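Long-range contact in electron transfer flavoprotein, beta subunit (Thermotoga maritima, PDB 7KOE), which binds flavin-adenine dinucleotide and probably takes part in electron transfer as the beta subunit of a flavoprotein complex: residues I123-A135 and L187-L199. Sequence-based numbering, arbitrary orientation.
Sequences IGKIDLILTGKQA and LKLPAVLTITDEL. With FAD (flavin-adenine dinucleotide), chain I.
I129 and T131 interleave with A191, L193 and I195 in the backbone pairing of two neighbouring parallel strands, 128-132 and 191-195, within the central sheet of the nucleotide-binding ETF domain. I129 N donates to A191 O at 3.0 Å and I195 N to T131 O at 2.9 Å, with a longer bond from T131 N to L193 O between them. G132 N, at the C-terminal end of its strand, bonds to the ribose oxygen O2B of FAD at 3.2 Å, and A135 N, in the loop that follows, bonds to the phosphate oxygen O1A.

The hydroxyls T131 OG1 and T194 OG1 lie 3.1 Å apart. With chi1 at 73°, T131 sets OG1 between its own N and carbonyl carbon, within reach of both T194 and G132 O. A valine in its place would probably leave T194 OG1 without this hydroxyl neighbour and G132 O without its side-chain donor, beside the FAD ribose.

On the same face as V192, I129 lies alongside it, CB against CG2. The other face is leucine-rich: L130 CD2 rests on L193 CB, and helix 47-63 packs over L128 and L130. From L128, methyl CD1 reaches L193 CG at 3.8 Å.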
ATOM      1  N   ILE A 123      31.790 -34.035  35.695  1.00 40.79           N
ATOM      2  CA  ILE A 123      33.227 -33.915  35.865  1.00 40.79           C
ATOM      3  C   ILE A 123      33.643 -33.749  37.322  1.00 40.79           C
ATOM      4  O   ILE A 123      34.763 -34.136  37.680  1.00 40.79           O
ATOM      5  CB  ILE A 123      33.783 -32.760  35.008  1.00 40.79           C
ATOM      6  CG1 ILE A 123      32.941 -31.500  35.190  1.00 40.79           C
ATOM      7  CG2 ILE A 123      33.825 -33.158  33.549  1.00 40.79           C
ATOM      8  CD1 ILE A 123      33.504 -30.295  34.483  1.00 40.79           C
ATOM      9  N   GLY A 124      32.791 -33.194  38.172  1.00 43.01           N
ATOM     10  CA  GLY A 124      33.117 -32.943  39.556  1.00 43.01           C
ATOM     11  C   GLY A 124      32.758 -31.529  39.929  1.00 43.01           C
ATOM     12  O   GLY A 124      32.135 -30.796  39.156  1.00 43.01           O
ATOM     13  N   LYS A 125      33.157 -31.126  41.134  1.00 43.75           N
ATOM     14  CA  LYS A 125      32.835 -29.788  41.607  1.00 43.75           C
ATOM     15  C   LYS A 125      33.676 -28.760  40.864  1.00 43.75           C
ATOM     16  O   LYS A 125      34.881 -28.947  40.675  1.00 43.75           O
ATOM     17  CB  LYS A 125      33.062 -29.676  43.113  1.00 43.75           C
ATOM     18  CG  LYS A 125      32.598 -28.348  43.693  1.00 43.75           C
ATOM     19  CD  LYS A 125      32.704 -28.312  45.203  1.00 43.75           C
ATOM     20  CE  LYS A 125      32.332 -26.938  45.736  1.00 43.75           C
ATOM     21  NZ  LYS A 125      30.900 -26.614  45.489  1.00 43.75           N
ATOM     22  N   ILE A 126      33.031 -27.685  40.427  1.00 37.90           N
ATOM     23  CA  ILE A 126      33.658 -26.711  39.543  1.00 37.90           C
ATOM     24  C   ILE A 126      34.612 -25.840  40.348  1.00 37.90           C
ATOM     25  O   ILE A 126      34.202 -25.160  41.291  1.00 37.90           O
ATOM     26  CB  ILE A 126      32.600 -25.859  38.832  1.00 37.90           C
ATOM     27  CG1 ILE A 126      31.701 -26.733  37.958  1.00 37.90           C
ATOM     28  CG2 ILE A 126      33.255 -24.805  37.999  1.00 37.90           C
ATOM     29  CD1 ILE A 126      32.430 -27.733  37.084  1.00 37.90           C
ATOM     30  N   ASP A 127      35.888 -25.855  39.968  1.00 38.04           N
ATOM     31  CA  ASP A 127      36.911 -25.103  40.678  1.00 38.04           C
ATOM     32  C   ASP A 127      36.946 -23.632  40.303  1.00 38.04           C
ATOM     33  O   ASP A 127      37.502 -22.834  41.063  1.00 38.04           O
ATOM     34  CB  ASP A 127      38.291 -25.706  40.410  1.00 38.04           C
ATOM     35  CG  ASP A 127      38.465 -27.063  41.049  1.00 38.04           C
ATOM     36  OD1 ASP A 127      39.623 -27.506  41.197  1.00 38.04           O
ATOM     37  OD2 ASP A 127      37.446 -27.687  41.403  1.00 38.04           O
ATOM     38  N   LEU A 128      36.379 -23.253  39.161  1.00 29.66           N
ATOM     39  CA  LEU A 128      36.472 -21.878  38.687  1.00 29.66           C
ATOM     40  C   LEU A 128      35.379 -21.634  37.664  1.00 29.66           C
ATOM     41  O   LEU A 128      35.196 -22.441  36.755  1.00 29.66           O
ATOM     42  CB  LEU A 128      37.844 -21.604  38.067  1.00 29.66           C
ATOM     43  CG  LEU A 128      38.246 -20.150  37.846  1.00 29.66           C
ATOM     44  CD1 LEU A 128      37.875 -19.296  39.033  1.00 29.66           C
ATOM     45  CD2 LEU A 128      39.729 -20.070  37.594  1.00 29.66           C
ATOM     46  N   ILE A 129      34.664 -20.527  37.807  1.00 25.33           N
ATOM     47  CA  ILE A 129      33.648 -20.123  36.847  1.00 25.33           C
ATOM     48  C   ILE A 129      34.073 -18.788  36.257  1.00 25.33           C
ATOM     49  O   ILE A 129      34.225 -17.803  36.986  1.00 25.33           O
ATOM     50  CB  ILE A 129      32.258 -20.024  37.488  1.00 25.33           C
ATOM     51  CG1 ILE A 129      31.766 -21.411  37.880  1.00 25.33           C
ATOM     52  CG2 ILE A 129      31.282 -19.365  36.537  1.00 25.33           C
ATOM     53  CD1 ILE A 129      30.429 -21.409  38.552  1.00 25.33           C
ATOM     54  N   LEU A 130      34.273 -18.754  34.948  1.00 23.40           N
ATOM     55  CA  LEU A 130      34.711 -17.549  34.263  1.00 23.40           C
ATOM     56  C   LEU A 130      33.538 -16.952  33.504  1.00 23.40           C
ATOM     57  O   LEU A 130      32.981 -17.597  32.617  1.00 23.40           O
ATOM     58  CB  LEU A 130      35.856 -17.853  33.303  1.00 23.40           C
ATOM     59  CG  LEU A 130      37.039 -18.631  33.856  1.00 23.40           C
ATOM     60  CD1 LEU A 130      38.033 -18.890  32.765  1.00 23.40           C
ATOM     61  CD2 LEU A 130      37.680 -17.836  34.935  1.00 23.40           C
ATOM     62  N   THR A 131      33.159 -15.734  33.854  1.00 23.97           N
ATOM     63  CA  THR A 131      32.215 -14.973  33.057  1.00 23.97           C
ATOM     64  C   THR A 131      32.914 -13.732  32.529  1.00 23.97           C
ATOM     65  O   THR A 131      34.077 -13.471  32.829  1.00 23.97           O
ATOM     66  CB  THR A 131      30.967 -14.581  33.861  1.00 23.97           C
ATOM     67  OG1 THR A 131      31.296 -13.539  34.783  1.00 23.97           O
ATOM     68  CG2 THR A 131      30.414 -15.766  34.624  1.00 23.97           C
ATOM     69  N   GLY A 132      32.203 -12.976  31.729  1.00 25.62           N
ATOM     70  CA  GLY A 132      32.706 -11.698  31.288  1.00 25.62           C
ATOM     71  C   GLY A 132      32.228 -10.585  32.182  1.00 25.62           C
ATOM     72  O   GLY A 132      31.352 -10.774  33.020  1.00 25.62           O
ATOM     73  N   LYS A 133      32.829  -9.412  31.995  1.00 29.66           N
ATOM     74  CA  LYS A 133      32.466  -8.261  32.811  1.00 29.66           C
ATOM     75  C   LYS A 133      31.059  -7.788  32.481  1.00 29.66           C
ATOM     76  O   LYS A 133      30.282  -7.439  33.376  1.00 29.66           O
ATOM     77  CB  LYS A 133      33.487  -7.142  32.612  1.00 29.66           C
ATOM     78  CG  LYS A 133      33.278  -5.946  33.503  1.00 29.66           C
ATOM     79  CD  LYS A 133      32.887  -4.723  32.698  1.00 29.66           C
ATOM     80  CE  LYS A 133      32.536  -3.566  33.608  1.00 29.66           C
ATOM     81  NZ  LYS A 133      32.153  -2.344  32.853  1.00 29.66           N
ATOM     82  N   GLN A 134      30.702  -7.807  31.204  1.00 30.27           N
ATOM     83  CA  GLN A 134      29.399  -7.365  30.751  1.00 30.27           C
ATOM     84  C   GLN A 134      29.082  -8.044  29.433  1.00 30.27           C
ATOM     85  O   GLN A 134      29.970  -8.278  28.615  1.00 30.27           O
ATOM     86  CB  GLN A 134      29.356  -5.851  30.546  1.00 30.27           C
ATOM     87  CG  GLN A 134      28.822  -5.043  31.693  1.00 30.27           C
ATOM     88  CD  GLN A 134      28.818  -3.573  31.371  1.00 30.27           C
ATOM     89  OE1 GLN A 134      29.119  -3.179  30.249  1.00 30.27           O
ATOM     90  NE2 GLN A 134      28.485  -2.751  32.353  1.00 30.27           N
ATOM     91  N   ALA A 135      27.807  -8.341  29.223  1.00 30.59           N
ATOM     92  CA  ALA A 135      27.320  -8.487  27.864  1.00 30.59           C
ATOM     93  C   ALA A 135      27.172  -7.101  27.262  1.00 30.59           C
ATOM     94  O   ALA A 135      27.263  -6.095  27.963  1.00 30.59           O
ATOM     95  CB  ALA A 135      25.988  -9.222  27.835  1.00 30.59           C
ATOM     96  N   LEU A 187      41.892 -14.926  46.130  1.00 51.43           N
ATOM     97  CA  LEU A 187      40.641 -15.661  46.051  1.00 51.43           C
ATOM     98  C   LEU A 187      40.841 -17.100  46.494  1.00 51.43           C
ATOM     99  O   LEU A 187      41.909 -17.685  46.316  1.00 51.43           O
ATOM    100  CB  LEU A 187      40.094 -15.639  44.632  1.00 51.43           C
ATOM    101  CG  LEU A 187      39.303 -14.412  44.206  1.00 51.43           C
ATOM    102  CD1 LEU A 187      38.549 -14.781  42.982  1.00 51.43           C
ATOM    103  CD2 LEU A 187      38.345 -13.975  45.283  1.00 51.43           C
ATOM    104  N   LYS A 188      39.796 -17.675  47.071  1.00 52.93           N
ATOM    105  CA  LYS A 188      39.806 -19.060  47.515  1.00 52.93           C
ATOM    106  C   LYS A 188      38.960 -19.877  46.552  1.00 52.93           C
ATOM    107  O   LYS A 188      37.757 -19.630  46.420  1.00 52.93           O
ATOM    108  CB  LYS A 188      39.275 -19.183  48.942  1.00 52.93           C
ATOM    109  CG  LYS A 188      39.246 -20.606  49.472  1.00 52.93           C
ATOM    110  CD  LYS A 188      40.646 -21.155  49.665  1.00 52.93           C
ATOM    111  CE  LYS A 188      40.611 -22.603  50.114  1.00 52.93           C
ATOM    112  NZ  LYS A 188      39.979 -22.752  51.454  1.00 52.93           N
ATOM    113  N   LEU A 189      39.589 -20.832  45.873  1.00 48.33           N
ATOM    114  CA  LEU A 189      38.851 -21.700  44.970  1.00 48.33           C
ATOM    115  C   LEU A 189      37.969 -22.654  45.775  1.00 48.33           C
ATOM    116  O   LEU A 189      38.398 -23.164  46.814  1.00 48.33           O
ATOM    117  CB  LEU A 189      39.802 -22.490  44.074  1.00 48.33           C
ATOM    118  CG  LEU A 189      40.668 -21.694  43.094  1.00 48.33           C
ATOM    119  CD1 LEU A 189      41.255 -22.623  42.049  1.00 48.33           C
ATOM    120  CD2 LEU A 189      39.890 -20.568  42.434  1.00 48.33           C
ATOM    121  N   PRO A 190      36.733 -22.922  45.326  1.00 41.86           N
ATOM    122  CA  PRO A 190      36.055 -22.535  44.084  1.00 41.86           C
ATOM    123  C   PRO A 190      35.596 -21.085  44.029  1.00 41.86           C
ATOM    124  O   PRO A 190      34.937 -20.612  44.948  1.00 41.86           O
ATOM    125  CB  PRO A 190      34.839 -23.463  44.052  1.00 41.86           C
ATOM    126  CG  PRO A 190      35.074 -24.485  45.110  1.00 41.86           C
ATOM    127  CD  PRO A 190      35.878 -23.797  46.137  1.00 41.86           C
ATOM    128  N   ALA A 191      35.956 -20.398  42.950  1.00 34.77           N
ATOM    129  CA  ALA A 191      35.676 -18.983  42.787  1.00 34.77           C
ATOM    130  C   ALA A 191      34.927 -18.752  41.487  1.00 34.77           C
ATOM    131  O   ALA A 191      34.904 -19.602  40.599  1.00 34.77           O
ATOM    132  CB  ALA A 191      36.962 -18.156  42.794  1.00 34.77           C
ATOM    133  N   VAL A 192      34.306 -17.585  41.387  1.00 27.81           N
ATOM    134  CA  VAL A 192      33.615 -17.161  40.178  1.00 27.81           C
ATOM    135  C   VAL A 192      34.295 -15.882  39.717  1.00 27.81           C
ATOM    136  O   VAL A 192      34.090 -14.811  40.297  1.00 27.81           O
ATOM    137  CB  VAL A 192      32.116 -16.951  40.404  1.00 27.81           C
ATOM    138  CG1 VAL A 192      31.462 -16.372  39.162  1.00 27.81           C
ATOM    139  CG2 VAL A 192      31.464 -18.259  40.768  1.00 27.81           C
ATOM    140  N   LEU A 193      35.125 -15.988  38.689  1.00 25.94           N
ATOM    141  CA  LEU A 193      35.783 -14.810  38.162  1.00 25.94           C
ATOM    142  C   LEU A 193      34.849 -14.057  37.225  1.00 25.94           C
ATOM    143  O   LEU A 193      33.778 -14.532  36.850  1.00 25.94           O
ATOM    144  CB  LEU A 193      37.070 -15.189  37.440  1.00 25.94           C
ATOM    145  CG  LEU A 193      38.227 -15.608  38.337  1.00 25.94           C
ATOM    146  CD1 LEU A 193      39.478 -15.858  37.532  1.00 25.94           C
ATOM    147  CD2 LEU A 193      38.475 -14.530  39.330  1.00 25.94           C
ATOM    148  N   THR A 194      35.268 -12.854  36.856  1.00 25.25           N
ATOM    149  CA  THR A 194      34.484 -11.994  35.977  1.00 25.25           C
ATOM    150  C   THR A 194      35.488 -11.120  35.241  1.00 25.25           C
ATOM    151  O   THR A 194      36.067 -10.204  35.829  1.00 25.25           O
ATOM    152  CB  THR A 194      33.471 -11.179  36.775  1.00 25.25           C
ATOM    153  OG1 THR A 194      32.460 -12.051  37.293  1.00 25.25           O
ATOM    154  CG2 THR A 194      32.808 -10.141  35.934  1.00 25.25           C
ATOM    155  N   ILE A 195      35.715 -11.430  33.974  1.00 25.33           N
ATOM    156  CA  ILE A 195      36.902 -11.002  33.244  1.00 25.33           C
ATOM    157  C   ILE A 195      36.583  -9.766  32.418  1.00 25.33           C
ATOM    158  O   ILE A 195      35.520  -9.678  31.796  1.00 25.33           O
ATOM    159  CB  ILE A 195      37.416 -12.146  32.352  1.00 25.33           C
ATOM    160  CG1 ILE A 195      37.425 -13.466  33.121  1.00 25.33           C
ATOM    161  CG2 ILE A 195      38.791 -11.845  31.836  1.00 25.33           C
ATOM    162  CD1 ILE A 195      38.399 -13.511  34.257  1.00 25.33           C
ATOM    163  N   THR A 196      37.509  -8.810  32.408  1.00 29.16           N
ATOM    164  CA  THR A 196      37.399  -7.619  31.584  1.00 29.16           C
ATOM    165  C   THR A 196      38.093  -7.824  30.240  1.00 29.16           C
ATOM    166  O   THR A 196      38.584  -8.907  29.922  1.00 29.16           O
ATOM    167  CB  THR A 196      38.000  -6.416  32.301  1.00 29.16           C
ATOM    168  OG1 THR A 196      39.373  -6.680  32.599  1.00 29.16           O
ATOM    169  CG2 THR A 196      37.256  -6.135  33.576  1.00 29.16           C
ATOM    170  N   ASP A 197      38.141  -6.756  29.440  1.00 32.46           N
ATOM    171  CA  ASP A 197      38.869  -6.791  28.178  1.00 32.46           C
ATOM    172  C   ASP A 197      40.373  -6.744  28.381  1.00 32.46           C
ATOM    173  O   ASP A 197      41.123  -7.224  27.527  1.00 32.46           O
ATOM    174  CB  ASP A 197      38.471  -5.615  27.287  1.00 32.46           C
ATOM    175  CG  ASP A 197      36.988  -5.550  27.024  1.00 32.46           C
ATOM    176  OD1 ASP A 197      36.320  -4.676  27.615  1.00 32.46           O
ATOM    177  OD2 ASP A 197      36.485  -6.360  26.217  1.00 32.46           O
ATOM    178  N   GLU A 198      40.834  -6.172  29.488  1.00 33.87           N
ATOM    179  CA  GLU A 198      42.245  -5.874  29.665  1.00 33.87           C
ATOM    180  C   GLU A 198      43.042  -7.041  30.221  1.00 33.87           C
ATOM    181  O   GLU A 198      44.229  -6.869  30.512  1.00 33.87           O
ATOM    182  CB  GLU A 198      42.426  -4.658  30.579  1.00 33.87           C
ATOM    183  CG  GLU A 198      41.910  -3.347  30.008  1.00 33.87           C
ATOM    184  CD  GLU A 198      40.464  -3.076  30.373  1.00 33.87           C
ATOM    185  OE1 GLU A 198      39.900  -3.846  31.177  1.00 33.87           O
ATOM    186  OE2 GLU A 198      39.889  -2.097  29.855  1.00 33.87           O
ATOM    187  N   LEU A 199      42.429  -8.215  30.384  1.00 28.43           N
ATOM    188  CA  LEU A 199      43.163  -9.347  30.941  1.00 28.43           C
ATOM    189  C   LEU A 199      44.186  -9.877  29.949  1.00 28.43           C
ATOM    190  O   LEU A 199      45.376  -9.982  30.265  1.00 28.43           O
ATOM    191  CB  LEU A 199      42.207 -10.459  31.355  1.00 28.43           C
ATOM    192  CG  LEU A 199      42.965 -11.621  31.998  1.00 28.43           C
ATOM    193  CD1 LEU A 199      43.105 -11.400  33.475  1.00 28.43           C
ATOM    194  CD2 LEU A 199      42.303 -12.942  31.738  1.00 28.43           C
TER
HETATM  195  PA  FAD I 301      25.693  -9.842  31.838  1.00 30.92           P
HETATM  196  O1A FAD I 301      26.274  -8.482  32.015  1.00 30.92           O
HETATM  197  O2A FAD I 301      25.031 -10.495  33.001  1.00 30.92           O
HETATM  198  O5B FAD I 301      26.810 -10.826  31.257  1.00 30.92           O
HETATM  199  C5B FAD I 301      27.926 -11.154  32.115  1.00 30.92           C
HETATM  200  C4B FAD I 301      28.473 -12.504  31.727  1.00 30.92           C
HETATM  201  O4B FAD I 301      27.563 -13.538  32.177  1.00 30.92           O
HETATM  202  C3B FAD I 301      28.623 -12.776  30.228  1.00 30.92           C
HETATM  203  O3B FAD I 301      29.840 -12.252  29.715  1.00 30.92           O
HETATM  204  C2B FAD I 301      28.631 -14.304  30.222  1.00 30.92           C
HETATM  205  O2B FAD I 301      29.875 -14.842  30.608  1.00 30.92           O
HETATM  206  C1B FAD I 301      27.551 -14.605  31.256  1.00 30.92           C
HETATM  207  N9A FAD I 301      26.227 -14.685  30.668  1.00 30.92           N
HETATM  208  C8A FAD I 301      25.367 -13.659  30.400  1.00 30.92           C
HETATM  209  N7A FAD I 301      24.248 -14.067  29.851  1.00 30.92           N
HETATM  210  C5A FAD I 301      24.390 -15.444  29.750  1.00 30.92           C
HETATM  211  C6A FAD I 301      23.551 -16.455  29.249  1.00 30.92           C
HETATM  212  N6A FAD I 301      22.349 -16.230  28.730  1.00 30.92           N
HETATM  213  N1A FAD I 301      24.014 -17.726  29.297  1.00 30.92           N
HETATM  214  C2A FAD I 301      25.228 -17.947  29.816  1.00 30.92           C
HETATM  215  N3A FAD I 301      26.099 -17.078  30.317  1.00 30.92           N
HETATM  216  C4A FAD I 301      25.611 -15.831  30.251  1.00 30.92           C
HETATM  217  N1  FAD I 301      18.081  -8.234  32.765  1.00 30.92           N
HETATM  218  C2  FAD I 301      18.215  -7.793  34.033  1.00 30.92           C
HETATM  219  O2  FAD I 301      18.384  -8.581  34.961  1.00 30.92           O
HETATM  220  N3  FAD I 301      18.173  -6.475  34.343  1.00 30.92           N
HETATM  221  C4  FAD I 301      17.990  -5.511  33.385  1.00 30.92           C
HETATM  222  O4  FAD I 301      17.961  -4.334  33.707  1.00 30.92           O
HETATM  223  C4X FAD I 301      17.844  -5.926  32.054  1.00 30.92           C
HETATM  224  N5  FAD I 301      17.668  -5.018  31.131  1.00 30.92           N
HETATM  225  C5X FAD I 301      17.525  -5.453  29.841  1.00 30.92           C
HETATM  226  C6  FAD I 301      17.330  -4.493  28.834  1.00 30.92           C
HETATM  227  C7  FAD I 301      17.176  -4.855  27.519  1.00 30.92           C
HETATM  228  C7M FAD I 301      16.967  -3.799  26.465  1.00 30.92           C
HETATM  229  C8  FAD I 301      17.218  -6.224  27.167  1.00 30.92           C
HETATM  230  C8M FAD I 301      17.054  -6.645  25.730  1.00 30.92           C
HETATM  231  C9  FAD I 301      17.412  -7.175  28.145  1.00 30.92           C
HETATM  232  C9A FAD I 301      17.567  -6.816  29.492  1.00 30.92           C
HETATM  233  N10 FAD I 301      17.761  -7.751  30.503  1.00 30.92           N
HETATM  234  C10 FAD I 301      17.904  -7.344  31.814  1.00 30.92           C
HETATM  235  C1' FAD I 301      17.812  -9.186  30.174  1.00 30.92           C
HETATM  236  C2' FAD I 301      19.132  -9.818  30.570  1.00 30.92           C
HETATM  237  O2' FAD I 301      20.137  -9.457  29.636  1.00 30.92           O
HETATM  238  C3' FAD I 301      19.027 -11.343  30.611  1.00 30.92           C
HETATM  239  O3' FAD I 301      18.369 -11.725  31.811  1.00 30.92           O
HETATM  240  C4' FAD I 301      20.381 -12.050  30.517  1.00 30.92           C
HETATM  241  O4' FAD I 301      20.288 -13.369  31.057  1.00 30.92           O
HETATM  242  C5' FAD I 301      21.476 -11.298  31.236  1.00 30.92           C
HETATM  243  O5' FAD I 301      22.389 -10.726  30.264  1.00 30.92           O
HETATM  244  P   FAD I 301      23.111  -9.340  30.602  1.00 30.92           P
HETATM  245  O1P FAD I 301      22.875  -8.377  29.488  1.00 30.92           O
HETATM  246  O2P FAD I 301      22.699  -8.943  31.977  1.00 30.92           O
HETATM  247  O3P FAD I 301      24.646  -9.782  30.631  1.00 30.92           O